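Dihydrophenazinedicarboxylate synthase (Burkholderia, PDB 4HMW) uses FMN and molecular oxygen to carry out several oxidations in the terminal steps of phenazine antibiotic biosynthesis, releasing hydrogen peroxide. Local coordinates at residues B[122-136]-B[168-180]. Sequence-based numbering, arbitrary orientation.
Sequences ESENDKLWFGRSVPM and ALPRPPRFVGYRL
Trp129 and Arg171 lie at the heart of the join between helix 122-130 and the proline-rich loop leading into strand 175-182, one of the strands of the FMN-binding split barrel, the fold of the pyridoxamine 5'-phosphate oxidase family. The site illustrates how one indole can be used on several sides at once. With CG anti to the backbone N (chi1 177°), Trp129 reaches from the helix to the loop. Trp129 NE1 donates nearly straight to Leu169 O (3.0 Å), the oxygen lying close to the indole plane. Over one face sit Arg171 CA, above the five-membered ring, and Pro172 CD, 3.7 Å from the centroid of the six-membered ring of Trp129, both as CH-pi contacts. The benzo edge is turned into the face of Phe175 in a T-shaped pair, planes at 63°, with Trp129 CE3 3.6 Å from Phe175 CD1. Met136 CE meets the same phenyl ring at CE2, and the indole also stacks on His137. Phe175 and Leu128 both touch Cys81 of the FMN site, so the join lies beside the flavin pocket; Arg132, probably a substrate-binding residue as in relatives, follows the helix.

Arg171 carries the polar half of the contact. Its chain runs out extended and then bends at chi3 (62°), laying the guanidinium flat on Asn125 CB, which sits over its centre. Arg171 NE gives a short in-plane bond to Asp126 OD1 (2.7 Å). NH2, tilted from that plane, forms a salt bridge with Glu122 OE1, and NH1 binds Phe175 O, so the group's rotation is fixed by partners from both segments. Glu122 OE1 also accepts from Asn125 ND2, the two donors coming from opposite faces of the carboxylate. The Asn125 amide spans helix and strand: while ND2 is held by Glu122, Asn125 OD1 takes Gly177 N at 2.8 Å, the donor standing above the carbonyl plane.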
loop_
_atom_site.group_PDB
_atom_site.type_symbol
_atom_site.label_atom_id
_atom_site.label_comp_id
_atom_site.label_asym_id
_atom_site.label_seq_id
_atom_site.Cartn_x
_atom_site.Cartn_y
_atom_site.Cartn_z
ATOM N N GLU B 122 -13.099 -23.926 7.016
ATOM C CA GLU B 122 -13.146 -23.732 8.457
ATOM C C GLU B 122 -12.013 -24.479 9.144
ATOM O O GLU B 122 -11.461 -23.987 10.116
ATOM C CB GLU B 122 -14.510 -24.124 9.034
ATOM C CG GLU B 122 -15.703 -23.274 8.545
ATOM C CD GLU B 122 -15.464 -21.767 8.637
ATOM O OE1 GLU B 122 -14.580 -21.343 9.413
ATOM O OE2 GLU B 122 -16.159 -20.999 7.924
ATOM N N SER B 123 -11.647 -25.653 8.642
ATOM C CA SER B 123 -10.534 -26.406 9.245
ATOM C C SER B 123 -9.227 -25.629 9.127
ATOM O O SER B 123 -8.403 -25.641 10.038
ATOM C CB SER B 123 -10.369 -27.775 8.586
ATOM O OG SER B 123 -9.849 -27.623 7.273
ATOM N N GLU B 124 -9.037 -24.938 8.006
ATOM C CA GLU B 124 -7.873 -24.070 7.844
ATOM C C GLU B 124 -7.930 -22.899 8.828
ATOM O O GLU B 124 -6.910 -22.543 9.413
ATOM C CB GLU B 124 -7.770 -23.561 6.406
ATOM C CG GLU B 124 -7.602 -24.668 5.364
ATOM C CD GLU B 124 -7.702 -24.150 3.929
ATOM O OE1 GLU B 124 -8.808 -23.833 3.475
ATOM O OE2 GLU B 124 -6.668 -24.040 3.245
ATOM N N ASN B 125 -9.106 -22.299 9.004
ATOM C CA ASN B 125 -9.240 -21.190 9.955
ATOM C C ASN B 125 -8.923 -21.644 11.373
ATOM O O ASN B 125 -8.292 -20.915 12.142
ATOM C CB ASN B 125 -10.643 -20.598 9.920
ATOM C CG ASN B 125 -10.964 -19.951 8.602
ATOM O OD1 ASN B 125 -10.067 -19.503 7.865
ATOM N ND2 ASN B 125 -12.253 -19.835 8.312
ATOM N N ASP B 126 -9.357 -22.850 11.724
ATOM C CA ASP B 126 -9.094 -23.351 13.063
ATOM C C ASP B 126 -7.587 -23.489 13.277
ATOM O O ASP B 126 -7.062 -23.104 14.331
ATOM C CB ASP B 126 -9.812 -24.679 13.301
ATOM C CG ASP B 126 -11.321 -24.508 13.462
ATOM O OD1 ASP B 126 -11.766 -23.406 13.848
ATOM O OD2 ASP B 126 -12.066 -25.488 13.222
ATOM N N LYS B 127 -6.879 -23.995 12.273
ATOM C CA LYS B 127 -5.440 -24.191 12.397
ATOM C C LYS B 127 -4.740 -22.850 12.591
ATOM O O LYS B 127 -3.826 -22.718 13.400
ATOM C CB LYS B 127 -4.902 -24.885 11.149
ATOM C CG LYS B 127 -3.810 -25.869 11.423
ATOM N N LEU B 128 -5.180 -21.848 11.836
ATOM C CA LEU B 128 -4.563 -20.531 11.908
ATOM C C LEU B 128 -4.763 -19.929 13.285
ATOM O O LEU B 128 -3.852 -19.344 13.847
ATOM C CB LEU B 128 -5.137 -19.596 10.840
ATOM C CG LEU B 128 -4.599 -19.836 9.439
ATOM C CD1 LEU B 128 -5.515 -19.227 8.414
ATOM C CD2 LEU B 128 -3.205 -19.246 9.305
ATOM N N TRP B 129 -5.955 -20.084 13.840
ATOM C CA TRP B 129 -6.223 -19.591 15.185
ATOM C C TRP B 129 -5.372 -20.331 16.209
ATOM O O TRP B 129 -4.841 -19.704 17.118
ATOM C CB TRP B 129 -7.707 -19.742 15.497
ATOM C CG TRP B 129 -8.149 -19.346 16.889
ATOM C CD1 TRP B 129 -8.443 -20.186 17.935
ATOM C CD2 TRP B 129 -8.417 -18.024 17.352
ATOM N NE1 TRP B 129 -8.859 -19.455 19.022
ATOM C CE2 TRP B 129 -8.865 -18.129 18.690
ATOM C CE3 TRP B 129 -8.321 -16.755 16.767
ATOM C CZ2 TRP B 129 -9.204 -17.016 19.453
ATOM C CZ3 TRP B 129 -8.643 -15.656 17.526
ATOM C CH2 TRP B 129 -9.091 -15.791 18.861
ATOM N N PHE B 130 -5.226 -21.651 16.062
ATOM C CA PHE B 130 -4.394 -22.438 16.990
ATOM C C PHE B 130 -2.936 -21.999 17.006
ATOM O O PHE B 130 -2.273 -22.093 18.038
ATOM C CB PHE B 130 -4.423 -23.932 16.662
ATOM C CG PHE B 130 -5.756 -24.575 16.845
ATOM C CD1 PHE B 130 -6.719 -24.012 17.667
ATOM C CD2 PHE B 130 -6.047 -25.762 16.181
ATOM C CE1 PHE B 130 -7.954 -24.621 17.821
ATOM C CE2 PHE B 130 -7.271 -26.383 16.330
ATOM C CZ PHE B 130 -8.231 -25.815 17.153
ATOM N N GLY B 131 -2.419 -21.542 15.873
ATOM C CA GLY B 131 -1.030 -21.143 15.817
ATOM C C GLY B 131 -0.724 -19.799 16.455
ATOM O O GLY B 131 0.417 -19.330 16.418
ATOM N N ARG B 132 -1.734 -19.160 17.034
ATOM C CA ARG B 132 -1.528 -17.857 17.662
ATOM C C ARG B 132 -1.426 -17.975 19.188
ATOM O O ARG B 132 -1.827 -18.975 19.788
ATOM C CB ARG B 132 -2.651 -16.884 17.265
ATOM C CG ARG B 132 -2.899 -16.744 15.747
ATOM C CD ARG B 132 -1.660 -16.261 14.974
ATOM N NE ARG B 132 -1.305 -14.878 15.301
ATOM C CZ ARG B 132 -1.745 -13.793 14.653
ATOM N NH1 ARG B 132 -2.569 -13.899 13.611
ATOM N NH2 ARG B 132 -1.349 -12.586 15.049
ATOM N N SER B 133 -0.895 -16.936 19.813
ATOM C CA SER B 133 -0.670 -16.933 21.247
ATOM C C SER B 133 -1.979 -16.673 21.977
ATOM O O SER B 133 -2.940 -16.160 21.384
ATOM C CB SER B 133 0.339 -15.841 21.606
ATOM O OG SER B 133 -0.226 -14.551 21.405
ATOM N N VAL B 134 -2.021 -16.999 23.264
ATOM C CA VAL B 134 -3.231 -16.757 24.038
ATOM C C VAL B 134 -3.499 -15.257 24.194
ATOM O O VAL B 134 -4.635 -14.830 24.135
ATOM C CB VAL B 134 -3.220 -17.455 25.428
ATOM C CG1 VAL B 134 -4.466 -17.090 26.202
ATOM C CG2 VAL B 134 -3.151 -18.963 25.287
ATOM N N PRO B 135 -2.453 -14.438 24.368
ATOM C CA PRO B 135 -2.742 -12.990 24.388
ATOM C C PRO B 135 -3.355 -12.461 23.097
ATOM O O PRO B 135 -4.195 -11.553 23.142
ATOM C CB PRO B 135 -1.364 -12.365 24.607
ATOM C CG PRO B 135 -0.593 -13.404 25.316
ATOM C CD PRO B 135 -1.077 -14.729 24.793
ATOM N N MET B 136 -2.911 -12.986 21.958
ATOM C CA MET B 136 -3.535 -12.638 20.686
ATOM C C MET B 136 -4.997 -13.102 20.687
ATOM O O MET B 136 -5.885 -12.352 20.263
ATOM C CB MET B 136 -2.753 -13.245 19.504
ATOM C CG MET B 136 -3.396 -12.978 18.147
ATOM S SD MET B 136 -4.844 -14.040 17.759
ATOM C CE MET B 136 -5.147 -13.479 16.088
ATOM N N ALA B 168 -9.012 -22.922 27.038
ATOM C CA ALA B 168 -8.791 -22.717 25.604
ATOM C C ALA B 168 -9.885 -21.810 25.058
ATOM O O ALA B 168 -11.077 -22.073 25.260
ATOM C CB ALA B 168 -8.808 -24.040 24.860
ATOM N N LEU B 169 -9.496 -20.742 24.381
ATOM C CA LEU B 169 -10.487 -19.777 23.865
ATOM C C LEU B 169 -10.944 -20.193 22.481
ATOM O O LEU B 169 -10.116 -20.451 21.582
ATOM C CB LEU B 169 -9.935 -18.346 23.843
ATOM C CG LEU B 169 -9.485 -17.837 25.217
ATOM C CD1 LEU B 169 -8.770 -16.489 25.124
ATOM C CD2 LEU B 169 -10.669 -17.790 26.198
ATOM N N PRO B 170 -12.263 -20.266 22.287
ATOM C CA PRO B 170 -12.747 -20.707 20.978
ATOM C C PRO B 170 -12.470 -19.661 19.901
ATOM O O PRO B 170 -12.335 -18.469 20.181
ATOM C CB PRO B 170 -14.252 -20.933 21.218
ATOM C CG PRO B 170 -14.611 -19.971 22.317
ATOM C CD PRO B 170 -13.360 -19.883 23.192
ATOM N N ARG B 171 -12.352 -20.114 18.665
ATOM C CA ARG B 171 -12.163 -19.197 17.563
ATOM C C ARG B 171 -13.459 -18.444 17.309
ATOM O O ARG B 171 -14.453 -19.058 16.999
ATOM C CB ARG B 171 -11.756 -19.948 16.294
ATOM C CG ARG B 171 -11.594 -18.993 15.115
ATOM C CD ARG B 171 -11.097 -19.676 13.871
ATOM N NE ARG B 171 -12.001 -20.719 13.363
ATOM C CZ ARG B 171 -12.986 -20.506 12.499
ATOM N NH1 ARG B 171 -13.257 -19.286 12.041
ATOM N NH2 ARG B 171 -13.709 -21.525 12.084
ATOM N N PRO B 172 -13.461 -17.109 17.451
ATOM C CA PRO B 172 -14.672 -16.362 17.081
ATOM C C PRO B 172 -14.987 -16.575 15.610
ATOM O O PRO B 172 -14.060 -16.587 14.822
ATOM C CB PRO B 172 -14.267 -14.895 17.292
ATOM C CG PRO B 172 -13.064 -14.919 18.165
ATOM C CD PRO B 172 -12.381 -16.235 17.949
ATOM N N PRO B 173 -16.265 -16.716 15.237
ATOM C CA PRO B 173 -16.594 -16.978 13.831
ATOM C C PRO B 173 -16.070 -15.886 12.895
ATOM O O PRO B 173 -15.786 -16.183 11.736
ATOM C CB PRO B 173 -18.140 -17.043 13.820
ATOM C CG PRO B 173 -18.579 -16.622 15.240
ATOM C CD PRO B 173 -17.431 -16.870 16.136
ATOM N N ARG B 174 -15.899 -14.665 13.392
ATOM C CA ARG B 174 -15.385 -13.581 12.543
ATOM C C ARG B 174 -13.919 -13.716 12.239
ATOM O O ARG B 174 -13.441 -13.072 11.304
ATOM C CB ARG B 174 -15.656 -12.205 13.153
ATOM C CG ARG B 174 -14.887 -11.893 14.447
ATOM C CD ARG B 174 -15.379 -10.595 15.088
ATOM N NE ARG B 174 -14.748 -10.350 16.387
ATOM C CZ ARG B 174 -15.172 -10.870 17.533
ATOM N NH1 ARG B 174 -16.217 -11.684 17.563
ATOM N NH2 ARG B 174 -14.537 -10.584 18.655
ATOM N N PHE B 175 -13.185 -14.500 13.024
ATOM C CA PHE B 175 -11.761 -14.665 12.721
ATOM C C PHE B 175 -11.593 -15.701 11.624
ATOM O O PHE B 175 -11.840 -16.897 11.833
ATOM C CB PHE B 175 -10.957 -15.089 13.954
ATOM C CG PHE B 175 -9.477 -15.192 13.691
ATOM C CD1 PHE B 175 -8.921 -16.384 13.272
ATOM C CD2 PHE B 175 -8.650 -14.081 13.836
ATOM C CE1 PHE B 175 -7.547 -16.470 12.994
ATOM C CE2 PHE B 175 -7.277 -14.163 13.572
ATOM C CZ PHE B 175 -6.733 -15.348 13.155
ATOM N N VAL B 176 -11.164 -15.238 10.448
ATOM C CA VAL B 176 -11.101 -16.089 9.272
ATOM C C VAL B 176 -9.829 -15.843 8.471
ATOM O O VAL B 176 -9.184 -14.797 8.598
ATOM C CB VAL B 176 -12.314 -15.841 8.357
ATOM C CG1 VAL B 176 -13.606 -16.111 9.105
ATOM C CG2 VAL B 176 -12.341 -14.421 7.838
ATOM N N GLY B 177 -9.474 -16.810 7.639
ATOM C CA GLY B 177 -8.367 -16.633 6.715
ATOM C C GLY B 177 -8.871 -16.456 5.297
ATOM O O GLY B 177 -9.975 -16.914 4.949
ATOM N N TYR B 178 -8.056 -15.786 4.481
ATOM C CA TYR B 178 -8.313 -15.601 3.047
ATOM C C TYR B 178 -7.052 -15.970 2.289
ATOM O O TYR B 178 -5.962 -15.838 2.817
ATOM C CB TYR B 178 -8.624 -14.120 2.705
ATOM C CG TYR B 178 -9.946 -13.647 3.255
ATOM C CD1 TYR B 178 -11.114 -13.793 2.546
ATOM C CD2 TYR B 178 -10.005 -13.046 4.488
ATOM C CE1 TYR B 178 -12.304 -13.357 3.072
ATOM C CE2 TYR B 178 -11.167 -12.625 5.016
ATOM C CZ TYR B 178 -12.315 -12.769 4.318
ATOM O OH TYR B 178 -13.482 -12.316 4.900
ATOM N N ARG B 179 -7.214 -16.436 1.061
ATOM C CA ARG B 179 -6.110 -16.518 0.120
ATOM C C ARG B 179 -6.283 -15.466 -0.971
ATOM O O ARG B 179 -7.282 -15.447 -1.676
ATOM C CB ARG B 179 -6.029 -17.923 -0.487
ATOM C CG ARG B 179 -4.760 -18.122 -1.390
ATOM C CD ARG B 179 -4.785 -19.455 -2.115
ATOM N NE ARG B 179 -4.860 -20.575 -1.184
ATOM C CZ ARG B 179 -5.962 -21.256 -0.851
ATOM N NH1 ARG B 179 -5.849 -22.239 0.026
ATOM N NH2 ARG B 179 -7.158 -21.003 -1.386
ATOM N N LEU B 180 -5.293 -14.579 -1.108
ATOM C CA LEU B 180 -5.277 -13.643 -2.189
ATOM C C LEU B 180 -4.689 -14.352 -3.381
ATOM O O LEU B 180 -3.504 -14.610 -3.414
ATOM C CB LEU B 180 -4.491 -12.391 -1.804
ATOM C CG LEU B 180 -4.343 -11.296 -2.868
ATOM C CD1 LEU B 180 -5.695 -10.825 -3.350
ATOM C CD2 LEU B 180 -3.507 -10.122 -2.343
HETATM O O HOH W 1 -15.887 -18.704 10.786
HETATM O O HOH W 2 -8.692 -23.396 0.907
HETATM O O HOH W 3 -12.544 -18.220 5.712
#